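Local coordinates for RidA family protein (PDB 3I7T) that is of unknown function but belongs to the YjgF/YER057c/UK114 (RidA) family and assembles as a homotrimer, at residues A42-D47 against G109-I114. Numbering follows the deposited sequence.
Sequences AAQTRD and GLLVEI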
loop_
_atom_site.group_PDB
_atom_site.type_symbol
_atom_site.label_atom_id
_atom_site.label_comp_id
_atom_site.label_asym_id
_atom_site.label_seq_id
_atom_site.Cartn_x
_atom_site.Cartn_y
_atom_site.Cartn_z
ATOM N N ALA A 42 -10.008 15.749 -12.140
ATOM C CA ALA A 42 -11.138 14.886 -12.479
ATOM C C ALA A 42 -10.843 14.014 -13.700
ATOM O O ALA A 42 -11.023 12.811 -13.646
ATOM C CB ALA A 42 -12.409 15.690 -12.696
ATOM N N ALA A 43 -10.397 14.624 -14.797
ATOM C CA ALA A 43 -10.140 13.868 -16.022
ATOM C C ALA A 43 -9.074 12.798 -15.809
ATOM O O ALA A 43 -9.183 11.683 -16.322
ATOM C CB ALA A 43 -9.737 14.809 -17.143
ATOM N N GLN A 44 -8.032 13.149 -15.058
ATOM C CA GLN A 44 -6.942 12.221 -14.759
ATOM C C GLN A 44 -7.418 11.053 -13.909
ATOM O O GLN A 44 -7.001 9.915 -14.125
ATOM C CB GLN A 44 -5.796 12.950 -14.062
ATOM C CG GLN A 44 -5.039 13.912 -14.989
ATOM C CD GLN A 44 -3.719 14.357 -14.386
ATOM O OE1 GLN A 44 -3.294 13.855 -13.338
ATOM N NE2 GLN A 44 -3.067 15.312 -15.039
ATOM N N THR A 45 -8.291 11.323 -12.941
ATOM C CA THR A 45 -8.873 10.222 -12.160
ATOM C C THR A 45 -9.703 9.281 -13.037
ATOM O O THR A 45 -9.574 8.066 -12.946
ATOM C CB THR A 45 -9.737 10.754 -11.006
ATOM O OG1 THR A 45 -8.973 11.711 -10.272
ATOM C CG2 THR A 45 -10.114 9.624 -10.077
ATOM N N ARG A 46 -10.552 9.837 -13.894
ATOM C CA ARG A 46 -11.367 8.995 -14.762
ATOM C C ARG A 46 -10.476 8.134 -15.645
ATOM O O ARG A 46 -10.719 6.939 -15.813
ATOM C CB ARG A 46 -12.322 9.832 -15.618
ATOM C CG ARG A 46 -13.473 10.458 -14.819
ATOM C CD ARG A 46 -14.563 11.049 -15.734
ATOM N NE ARG A 46 -13.988 11.967 -16.716
ATOM C CZ ARG A 46 -13.931 13.290 -16.576
ATOM N NH1 ARG A 46 -14.429 13.878 -15.492
ATOM N NH2 ARG A 46 -13.378 14.025 -17.528
ATOM N N ASP A 47 -9.436 8.743 -16.197
ATOM C CA ASP A 47 -8.541 8.034 -17.110
ATOM C C ASP A 47 -7.716 6.977 -16.384
ATOM O O ASP A 47 -7.449 5.896 -16.926
ATOM C CB ASP A 47 -7.636 9.029 -17.843
ATOM C CG ASP A 47 -7.011 8.434 -19.093
ATOM O OD1 ASP A 47 -7.776 7.946 -19.965
ATOM O OD2 ASP A 47 -5.766 8.439 -19.201
ATOM N N GLY A 109 3.141 17.040 -14.162
ATOM C CA GLY A 109 1.763 17.326 -14.572
ATOM C C GLY A 109 0.754 16.298 -14.074
ATOM O O GLY A 109 -0.455 16.445 -14.276
ATOM N N LEU A 110 1.257 15.252 -13.423
ATOM C CA LEU A 110 0.430 14.139 -12.964
ATOM C C LEU A 110 -0.061 14.434 -11.554
ATOM O O LEU A 110 0.739 14.722 -10.660
ATOM C CB LEU A 110 1.232 12.831 -13.008
ATOM C CG LEU A 110 1.720 12.528 -14.431
ATOM C CD1 LEU A 110 2.453 11.194 -14.497
ATOM C CD2 LEU A 110 0.532 12.546 -15.394
ATOM N N LEU A 111 -1.378 14.370 -11.369
ATOM C CA LEU A 111 -2.022 14.924 -10.180
ATOM C C LEU A 111 -2.606 13.866 -9.263
ATOM O O LEU A 111 -2.985 14.150 -8.124
ATOM C CB LEU A 111 -3.139 15.860 -10.615
ATOM C CG LEU A 111 -2.680 17.018 -11.492
ATOM C CD1 LEU A 111 -3.894 17.839 -11.920
ATOM C CD2 LEU A 111 -1.647 17.879 -10.770
ATOM N N VAL A 112 -2.686 12.651 -9.775
ATOM C CA VAL A 112 -3.333 11.552 -9.067
ATOM C C VAL A 112 -2.776 10.224 -9.575
ATOM O O VAL A 112 -2.509 10.070 -10.764
ATOM C CB VAL A 112 -4.895 11.602 -9.182
ATOM C CG1 VAL A 112 -5.348 11.584 -10.623
ATOM C CG2 VAL A 112 -5.519 10.436 -8.436
ATOM N N GLU A 113 -2.539 9.292 -8.658
ATOM C CA GLU A 113 -2.179 7.932 -9.034
ATOM C C GLU A 113 -3.029 6.950 -8.226
ATOM O O GLU A 113 -3.258 7.161 -7.039
ATOM C CB GLU A 113 -0.692 7.685 -8.796
ATOM C CG GLU A 113 -0.226 6.259 -9.137
ATOM C CD GLU A 113 1.278 6.188 -9.313
ATOM O OE1 GLU A 113 1.896 7.244 -9.550
ATOM O OE2 GLU A 113 1.856 5.089 -9.197
ATOM N N ILE A 114 -3.503 5.892 -8.874
ATOM C CA ILE A 114 -4.371 4.923 -8.210
ATOM C C ILE A 114 -3.859 3.493 -8.345
ATOM O O ILE A 114 -3.514 3.053 -9.440
ATOM C CB ILE A 114 -5.812 5.031 -8.772
ATOM C CG1 ILE A 114 -6.253 6.501 -8.701
ATOM C CG2 ILE A 114 -6.765 4.051 -8.050
ATOM C CD1 ILE A 114 -7.641 6.784 -9.235
HETATM O O HOH W 1 -2.379 11.035 -13.245
#
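Gln-44 reaches from the first turn of helix 41-58 to the loop that leads into strand 112-119, in the alpha/beta YjgF-like fold, where this helix packs on a mixed sheet. Its carboxamide bonds the two peptide groups that flank Leu-110, through the C=O of Gly-109 and the N-H of Leu-111. Gln-44 OE1 accepts the N-H of Leu-111, 2.8 Å from its N, on a lone pair in the carbonyl plane. Gln-44 NE2 donates to Gly-109 O at 2.9 Å, almost straight at 171°, with that oxygen lying in the plane of the amide. Two such bonds fix the rotation of the flat group, and NE2 also donates to Gly-38 O. With CG anti to the carbonyl carbon (chi1 -70°) and an extended chain beyond it, the amide is carried clear of the helix to the loop. Leu-111 runs across the Gln-44 side chain at about a right angle, its CB 3.4 Å from Gln-44 OE1.

Further along, the contact turns apolar where helix 42-47 and strand 112-114 run nearly parallel, their axes 8.3 Å apart at closest approach. Val-112 CG1 sits over the helix between Gln-44 CB, at 3.7 Å, and Thr-45 OG1. That hydroxyl, anti to its own carbonyl carbon (chi1 -51°), bonds Ile-41 O one turn back, leaving the methyl Thr-45 CG2 to meet Ile-114 CD1 at 3.9 Å. Thr-45 also touches Val-82 and Val-85 of helix 79-90, while Ile-114 continues along helix 41-58 onto Ala-48, Leu-49 and Ile-52. Beside the amide, a water lies 3.0 Å from Gln-44 OE1 and 2.7 Å from Val-112 O, within hydrogen-bonding reach of both oxygens.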